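PDB 5UUS: possible sortase-like protein from Corynebacterium diphtheriae, which probably acts as a class E sortase, a membrane-bound cysteine transpeptidase that joins proteins to the cell wall. Local coordinates for residues P35-M44 and F53-T61; Q77-F85 and V112-Y121. One frame throughout, in Å; residues are numbered along the deposited sequence.

From the N terminus the chain first closes contact 1, in which 35-44 and 53-61 come together with eight residues between them to make the hairpin of strands 40-45 and 54-59. Contact 2 opens only afterwards: 77-85 meets 112-121 across 26 intervening residues, which include the end of strand 83-88 and the start of strand 109-114. The two closures therefore follow in series and neither encloses the other, yet their centres lie about 12 Å apart and they touch. Strand 40-45 pairs with strand 109-114 in the same sheet, with Ala42 packed on Glu113, while Pro35 and Phe41 rest against Leu78. Together they tie the first hairpin to the turn before strand 83-88 and to the hairpin of strands 109-114 and 117-123.

Contact 1: P35-M44 and F53-T61; sequences PELGEAFARM and FQFAIVEGT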
# COMPACT_ATOMS: atom_id res chain seq x y z
N PRO A 35 0.61 10.47 12.72
CA PRO A 35 1.61 9.59 13.31
C PRO A 35 2.84 10.39 13.74
O PRO A 35 3.27 11.35 13.08
CB PRO A 35 1.92 8.59 12.19
CG PRO A 35 1.24 9.12 10.98
CD PRO A 35 0.13 9.98 11.42
N GLU A 36 3.36 10.02 14.89
CA GLU A 36 4.58 10.59 15.41
C GLU A 36 5.78 10.28 14.50
O GLU A 36 6.03 9.12 14.15
CB GLU A 36 4.81 10.05 16.82
CG GLU A 36 5.93 10.75 17.57
CD GLU A 36 6.15 10.18 18.96
OE1 GLU A 36 5.43 9.24 19.35
OE2 GLU A 36 7.06 10.66 19.66
N LEU A 37 6.51 11.32 14.12
CA LEU A 37 7.67 11.20 13.25
C LEU A 37 8.67 10.16 13.72
O LEU A 37 9.06 10.11 14.89
CB LEU A 37 8.37 12.55 13.12
CG LEU A 37 8.23 13.22 11.76
CD1 LEU A 37 6.76 13.42 11.41
CD2 LEU A 37 8.96 14.55 11.76
N GLY A 38 9.06 9.29 12.80
CA GLY A 38 10.08 8.29 13.09
C GLY A 38 9.58 7.14 13.95
O GLY A 38 10.36 6.27 14.30
N GLU A 39 8.30 7.13 14.29
CA GLU A 39 7.75 6.04 15.10
C GLU A 39 6.88 5.10 14.28
O GLU A 39 6.31 5.50 13.27
CB GLU A 39 6.92 6.60 16.27
CG GLU A 39 7.75 7.45 17.23
CD GLU A 39 8.95 6.71 17.82
OE1 GLU A 39 8.81 5.53 18.22
OE2 GLU A 39 10.05 7.32 17.90
N ALA A 40 6.80 3.84 14.72
CA ALA A 40 5.95 2.84 14.09
C ALA A 40 4.50 3.12 14.37
O ALA A 40 4.13 3.32 15.52
CB ALA A 40 6.31 1.44 14.57
N PHE A 41 3.67 3.16 13.34
CA PHE A 41 2.23 3.44 13.56
C PHE A 41 1.37 2.40 12.87
O PHE A 41 0.14 2.44 12.96
CB PHE A 41 1.86 4.84 13.06
CG PHE A 41 1.95 4.99 11.56
CD1 PHE A 41 3.18 5.24 10.95
CD2 PHE A 41 0.82 4.87 10.77
CE1 PHE A 41 3.29 5.36 9.57
CE2 PHE A 41 0.91 5.00 9.38
CZ PHE A 41 2.15 5.25 8.78
N ALA A 42 2.00 1.48 12.14
CA ALA A 42 1.23 0.47 11.41
C ALA A 42 2.06 -0.77 11.15
O ALA A 42 3.27 -0.78 11.36
CB ALA A 42 0.70 1.03 10.10
N ARG A 43 1.37 -1.82 10.71
CA ARG A 43 2.02 -3.07 10.40
C ARG A 43 1.47 -3.60 9.09
O ARG A 43 0.26 -3.53 8.86
CB ARG A 43 1.80 -4.07 11.52
CG ARG A 43 2.49 -5.37 11.31
CD ARG A 43 2.31 -6.26 12.52
NE ARG A 43 2.90 -5.69 13.72
CZ ARG A 43 2.35 -5.77 14.93
NH1 ARG A 43 1.17 -6.38 15.08
NH2 ARG A 43 2.95 -5.23 15.98
N MET A 44 2.34 -4.12 8.23
CA MET A 44 1.85 -4.68 6.96
C MET A 44 2.18 -6.16 6.81
O MET A 44 3.23 -6.62 7.25
CB MET A 44 2.39 -3.90 5.75
CG MET A 44 3.91 -3.90 5.57
SD MET A 44 4.39 -3.05 4.02
CE MET A 44 3.89 -4.23 2.78
N PHE A 53 5.95 -13.07 7.04
CA PHE A 53 6.22 -11.77 6.44
C PHE A 53 5.34 -10.70 7.09
O PHE A 53 4.14 -10.64 6.84
CB PHE A 53 5.99 -11.79 4.93
CG PHE A 53 6.45 -10.52 4.23
CD1 PHE A 53 7.69 -10.48 3.60
CD2 PHE A 53 5.65 -9.39 4.21
CE1 PHE A 53 8.12 -9.33 2.97
CE2 PHE A 53 6.08 -8.23 3.58
CZ PHE A 53 7.32 -8.21 2.96
N GLN A 54 5.95 -9.87 7.91
CA GLN A 54 5.26 -8.72 8.49
C GLN A 54 6.29 -7.69 8.89
O GLN A 54 7.38 -8.02 9.38
CB GLN A 54 4.40 -9.13 9.70
CG GLN A 54 5.17 -9.69 10.85
CD GLN A 54 4.26 -10.11 11.97
OE1 GLN A 54 3.59 -11.14 11.89
NE2 GLN A 54 4.21 -9.30 13.03
N PHE A 55 5.97 -6.44 8.64
CA PHE A 55 6.87 -5.36 8.94
C PHE A 55 6.11 -4.23 9.59
O PHE A 55 5.01 -3.92 9.16
CB PHE A 55 7.54 -4.87 7.67
CG PHE A 55 8.64 -5.78 7.18
CD1 PHE A 55 9.94 -5.58 7.62
CD2 PHE A 55 8.36 -6.82 6.31
CE1 PHE A 55 10.97 -6.41 7.17
CE2 PHE A 55 9.38 -7.67 5.86
CZ PHE A 55 10.68 -7.46 6.30
N ALA A 56 6.71 -3.62 10.59
CA ALA A 56 6.21 -2.36 11.12
C ALA A 56 6.45 -1.26 10.08
O ALA A 56 7.46 -1.27 9.34
CB ALA A 56 6.90 -2.03 12.45
N ILE A 57 5.52 -0.33 10.01
CA ILE A 57 5.71 0.82 9.16
C ILE A 57 5.96 2.02 10.02
O ILE A 57 5.22 2.27 10.96
CB ILE A 57 4.50 1.04 8.26
CG1 ILE A 57 4.29 -0.20 7.38
CG2 ILE A 57 4.69 2.29 7.42
CD1 ILE A 57 2.94 -0.21 6.66
N VAL A 58 7.01 2.76 9.69
CA VAL A 58 7.42 3.95 10.44
C VAL A 58 6.99 5.23 9.70
O VAL A 58 6.87 5.23 8.47
CB VAL A 58 8.96 3.89 10.66
CG1 VAL A 58 9.59 5.25 10.76
CG2 VAL A 58 9.29 2.99 11.86
N GLU A 59 6.78 6.33 10.42
CA GLU A 59 6.44 7.61 9.79
C GLU A 59 7.69 8.35 9.35
O GLU A 59 8.51 8.74 10.19
CB GLU A 59 5.63 8.49 10.75
CG GLU A 59 5.33 9.89 10.22
CD GLU A 59 4.29 9.90 9.09
OE1 GLU A 59 3.82 8.81 8.68
OE2 GLU A 59 3.94 11.00 8.61
N GLY A 60 7.84 8.56 8.04
CA GLY A 60 9.04 9.18 7.51
C GLY A 60 9.84 8.25 6.58
O GLY A 60 9.79 7.02 6.71
N THR A 61 10.59 8.83 5.66
CA THR A 61 11.36 8.02 4.71
C THR A 61 12.84 8.35 4.72
O THR A 61 13.52 8.15 3.71
CB THR A 61 10.82 8.16 3.26
OG1 THR A 61 10.68 9.54 2.93
CG2 THR A 61 9.49 7.51 3.11
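Phe41 and Ala42 both face Ile57, forming a classic beta bulge in an antiparallel beta hairpin of the sortase barrel. Phe41 N gives a hydrogen bond to Ile57 O (3.0 Å), and Ile57 N gives one to Ala42 O (2.7 Å). Beyond the bulge the pairing is regular, with Met44 and Phe55 bonded both ways. On the face carrying Ala42, Met44, Phe55 and Ile57, Ile57 CD1 lies 3.8 Å from Met44 CB, the two side chains crossing at about a right angle, and Ile57 continues onto Phe85 and Val87 of strand 83-88.

Glu59 can be followed outward. Its CB is 3.5 Å from Glu36 O, in the type II turn 36-39; its CG, anti to the backbone N (chi1 175°), passes Pro35 O and Leu37 CD1. A bend at chi2 (72°) then brings CD to 3.7 Å from Pro35 CG. The carboxylate is bonded outside the hairpin, OE1 to His72 ND1 and OE2 weakly to Asn74. Its plane stands 77° from the Phe41 ring, whose CE1 lies 3.6 Å from Glu59 OE1, while Pro35 CB sits over one face of that ring, displaced toward its rim.

Contact 2: Q77-F85 and V112-Y121; sequences QLPGERGNF and VETRTSWSVY
One face of the Phe85 ring carries Pro79 CG, offset toward the rim, and Gln77 O lies in plane at its edge; water 1 occupies the edge of the Tyr121 ring. The Phe85 and Tyr121 side chains cross at about a right angle, with Phe85 CD2 4.4 Å from Tyr121 CE1. Gly80 N donates to Tyr121 OH over 2.9 Å, nearly straight at 174°, and the hydroxyl donates to the water, which in turn donates to Glu81 O at 2.7 Å. The step from Tyr121 OH to the water is short (2.5 Å), so its exact length is doubtful. Tyr121 OH thus holds the Gly80 amide of the type II beta turn 78-81 directly and the Glu81 carbonyl through the water.

Pro79 is held between the Phe85 ring and strand 112-114, its CG 3.8 Å from both Val112 CG1 and Thr114 CG2. With chi1 at 75°, Thr114 turns CG2 anti to its carbonyl carbon and toward Pro79, while OG1 accepts from Thr116 N in an ST turn.

The contact is buried within the sortase fold: Phe85, Val112 and Tyr121 all reach Met190 of strand 188-193, Ser119 OG bonds His214, and Tyr121 also packs on Ala209 and Leu211 of strand 204-216.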
# COMPACT_ATOMS: atom_id res chain seq x y z
N GLN A 77 -1.35 9.99 1.99
CA GLN A 77 -2.48 9.60 2.80
C GLN A 77 -2.10 8.43 3.68
O GLN A 77 -1.02 7.86 3.53
CB GLN A 77 -3.69 9.25 1.92
CG GLN A 77 -4.41 10.49 1.36
CD GLN A 77 -3.58 11.28 0.31
OE1 GLN A 77 -3.16 10.75 -0.72
NE2 GLN A 77 -3.38 12.56 0.59
N LEU A 78 -2.98 8.11 4.62
CA LEU A 78 -2.74 7.09 5.62
C LEU A 78 -3.64 5.89 5.28
O LEU A 78 -4.46 5.98 4.38
CB LEU A 78 -3.00 7.67 7.02
CG LEU A 78 -1.97 8.71 7.48
CD1 LEU A 78 -2.45 9.48 8.76
CD2 LEU A 78 -0.64 8.03 7.73
N PRO A 79 -3.47 4.76 5.98
CA PRO A 79 -4.18 3.55 5.54
C PRO A 79 -5.70 3.68 5.53
O PRO A 79 -6.25 4.20 6.50
CB PRO A 79 -3.73 2.50 6.57
CG PRO A 79 -2.38 2.95 6.97
CD PRO A 79 -2.47 4.45 7.02
N GLY A 80 -6.36 3.22 4.47
CA GLY A 80 -7.81 3.25 4.40
C GLY A 80 -8.38 4.53 3.82
O GLY A 80 -9.57 4.65 3.59
N GLU A 81 -7.51 5.49 3.57
CA GLU A 81 -7.94 6.78 3.05
C GLU A 81 -8.01 6.82 1.54
O GLU A 81 -7.17 6.22 0.84
CB GLU A 81 -6.99 7.87 3.54
CG GLU A 81 -6.87 7.91 5.06
CD GLU A 81 -6.12 9.13 5.57
OE1 GLU A 81 -5.31 9.71 4.82
OE2 GLU A 81 -6.36 9.53 6.74
N ARG A 82 -8.98 7.57 1.03
CA ARG A 82 -9.05 7.85 -0.40
C ARG A 82 -7.85 8.70 -0.79
O ARG A 82 -7.50 9.63 -0.05
CB ARG A 82 -10.38 8.53 -0.73
CG ARG A 82 -11.59 7.64 -0.38
CD ARG A 82 -12.90 8.31 -0.83
NE ARG A 82 -14.08 7.55 -0.40
CZ ARG A 82 -14.73 6.67 -1.15
NH1 ARG A 82 -14.33 6.40 -2.40
NH2 ARG A 82 -15.79 6.04 -0.65
N GLY A 83 -7.21 8.38 -1.91
CA GLY A 83 -5.93 9.00 -2.25
C GLY A 83 -4.88 7.91 -2.32
O GLY A 83 -5.16 6.79 -2.76
N ASN A 84 -3.67 8.23 -1.86
CA ASN A 84 -2.53 7.33 -2.03
C ASN A 84 -1.72 7.20 -0.75
O ASN A 84 -1.11 8.16 -0.28
CB ASN A 84 -1.67 7.85 -3.20
CG ASN A 84 -0.64 6.84 -3.68
OD1 ASN A 84 -0.41 5.78 -3.07
ND2 ASN A 84 0.03 7.19 -4.77
N PHE A 85 -1.76 6.02 -0.15
CA PHE A 85 -0.97 5.72 1.04
C PHE A 85 0.37 5.12 0.54
O PHE A 85 0.40 3.98 0.10
CB PHE A 85 -1.74 4.76 1.96
CG PHE A 85 -0.88 4.04 2.96
CD1 PHE A 85 -0.16 4.75 3.92
CD2 PHE A 85 -0.81 2.64 2.96
CE1 PHE A 85 0.66 4.08 4.84
CE2 PHE A 85 0.01 1.97 3.89
CZ PHE A 85 0.75 2.70 4.83
N VAL A 112 -2.90 -4.11 5.88
CA VAL A 112 -2.31 -3.05 6.70
C VAL A 112 -3.15 -2.84 7.96
O VAL A 112 -4.35 -2.61 7.92
CB VAL A 112 -2.18 -1.74 5.92
CG1 VAL A 112 -1.40 -0.70 6.72
CG2 VAL A 112 -1.46 -2.00 4.59
N GLU A 113 -2.47 -2.96 9.09
CA GLU A 113 -3.09 -2.78 10.37
C GLU A 113 -2.64 -1.47 11.00
O GLU A 113 -1.43 -1.17 11.02
CB GLU A 113 -2.70 -3.96 11.26
CG GLU A 113 -3.24 -3.96 12.62
CD GLU A 113 -2.53 -4.99 13.49
OE1 GLU A 113 -1.53 -5.64 13.04
OE2 GLU A 113 -2.97 -5.14 14.64
N THR A 114 -3.58 -0.68 11.51
CA THR A 114 -3.19 0.41 12.39
C THR A 114 -3.68 0.11 13.82
O THR A 114 -4.29 -0.93 14.07
CB THR A 114 -3.74 1.77 11.92
OG1 THR A 114 -5.13 1.84 12.20
CG2 THR A 114 -3.48 1.96 10.43
N ARG A 115 -3.45 1.02 14.74
CA ARG A 115 -3.98 0.82 16.10
C ARG A 115 -5.53 0.78 16.18
O ARG A 115 -6.09 0.25 17.13
CB ARG A 115 -3.41 1.88 17.03
CG ARG A 115 -1.89 1.72 17.23
CD ARG A 115 -1.38 2.87 18.08
NE ARG A 115 0.06 2.89 18.34
CZ ARG A 115 0.71 2.06 19.15
NH1 ARG A 115 0.09 1.06 19.78
NH2 ARG A 115 2.03 2.21 19.32
N THR A 116 -6.22 1.30 15.16
CA THR A 116 -7.67 1.33 15.18
C THR A 116 -8.34 0.58 14.03
O THR A 116 -9.56 0.50 14.01
CB THR A 116 -8.19 2.79 15.14
OG1 THR A 116 -7.69 3.42 13.96
CG2 THR A 116 -7.73 3.58 16.34
N SER A 117 -7.58 0.02 13.08
CA SER A 117 -8.24 -0.45 11.87
C SER A 117 -7.49 -1.55 11.12
O SER A 117 -6.30 -1.77 11.35
CB SER A 117 -8.46 0.72 10.91
OG SER A 117 -7.21 1.13 10.36
N TRP A 118 -8.21 -2.22 10.22
CA TRP A 118 -7.62 -3.16 9.26
C TRP A 118 -7.97 -2.65 7.87
O TRP A 118 -9.11 -2.24 7.65
CB TRP A 118 -8.16 -4.59 9.46
CG TRP A 118 -7.66 -5.30 10.67
CD1 TRP A 118 -8.32 -5.42 11.89
CD2 TRP A 118 -6.42 -6.00 10.81
NE1 TRP A 118 -7.54 -6.15 12.76
CE2 TRP A 118 -6.37 -6.52 12.13
CE3 TRP A 118 -5.34 -6.25 9.95
CZ2 TRP A 118 -5.29 -7.27 12.60
CZ3 TRP A 118 -4.26 -7.00 10.41
CH2 TRP A 118 -4.25 -7.51 11.73
N SER A 119 -7.00 -2.67 6.95
CA SER A 119 -7.21 -2.33 5.54
C SER A 119 -6.69 -3.49 4.69
O SER A 119 -5.67 -4.09 5.02
CB SER A 119 -6.48 -1.03 5.15
OG SER A 119 -6.84 0.04 5.98
N VAL A 120 -7.40 -3.79 3.61
CA VAL A 120 -6.90 -4.74 2.64
C VAL A 120 -6.78 -4.02 1.33
O VAL A 120 -7.77 -3.47 0.83
CB VAL A 120 -7.84 -5.95 2.47
CG1 VAL A 120 -7.33 -6.87 1.35
CG2 VAL A 120 -7.98 -6.68 3.80
N TYR A 121 -5.56 -4.00 0.80
CA TYR A 121 -5.31 -3.55 -0.56
C TYR A 121 -5.00 -4.73 -1.47
O TYR A 121 -4.49 -5.75 -1.02
CB TYR A 121 -4.14 -2.57 -0.61
CG TYR A 121 -4.35 -1.28 0.14
CD1 TYR A 121 -4.05 -1.19 1.50
CD2 TYR A 121 -4.78 -0.13 -0.52
CE1 TYR A 121 -4.22 0.02 2.19
CE2 TYR A 121 -4.94 1.08 0.16
CZ TYR A 121 -4.66 1.14 1.52
OH TYR A 121 -4.79 2.33 2.20
O HOH W 1 -5.29 4.29 0.65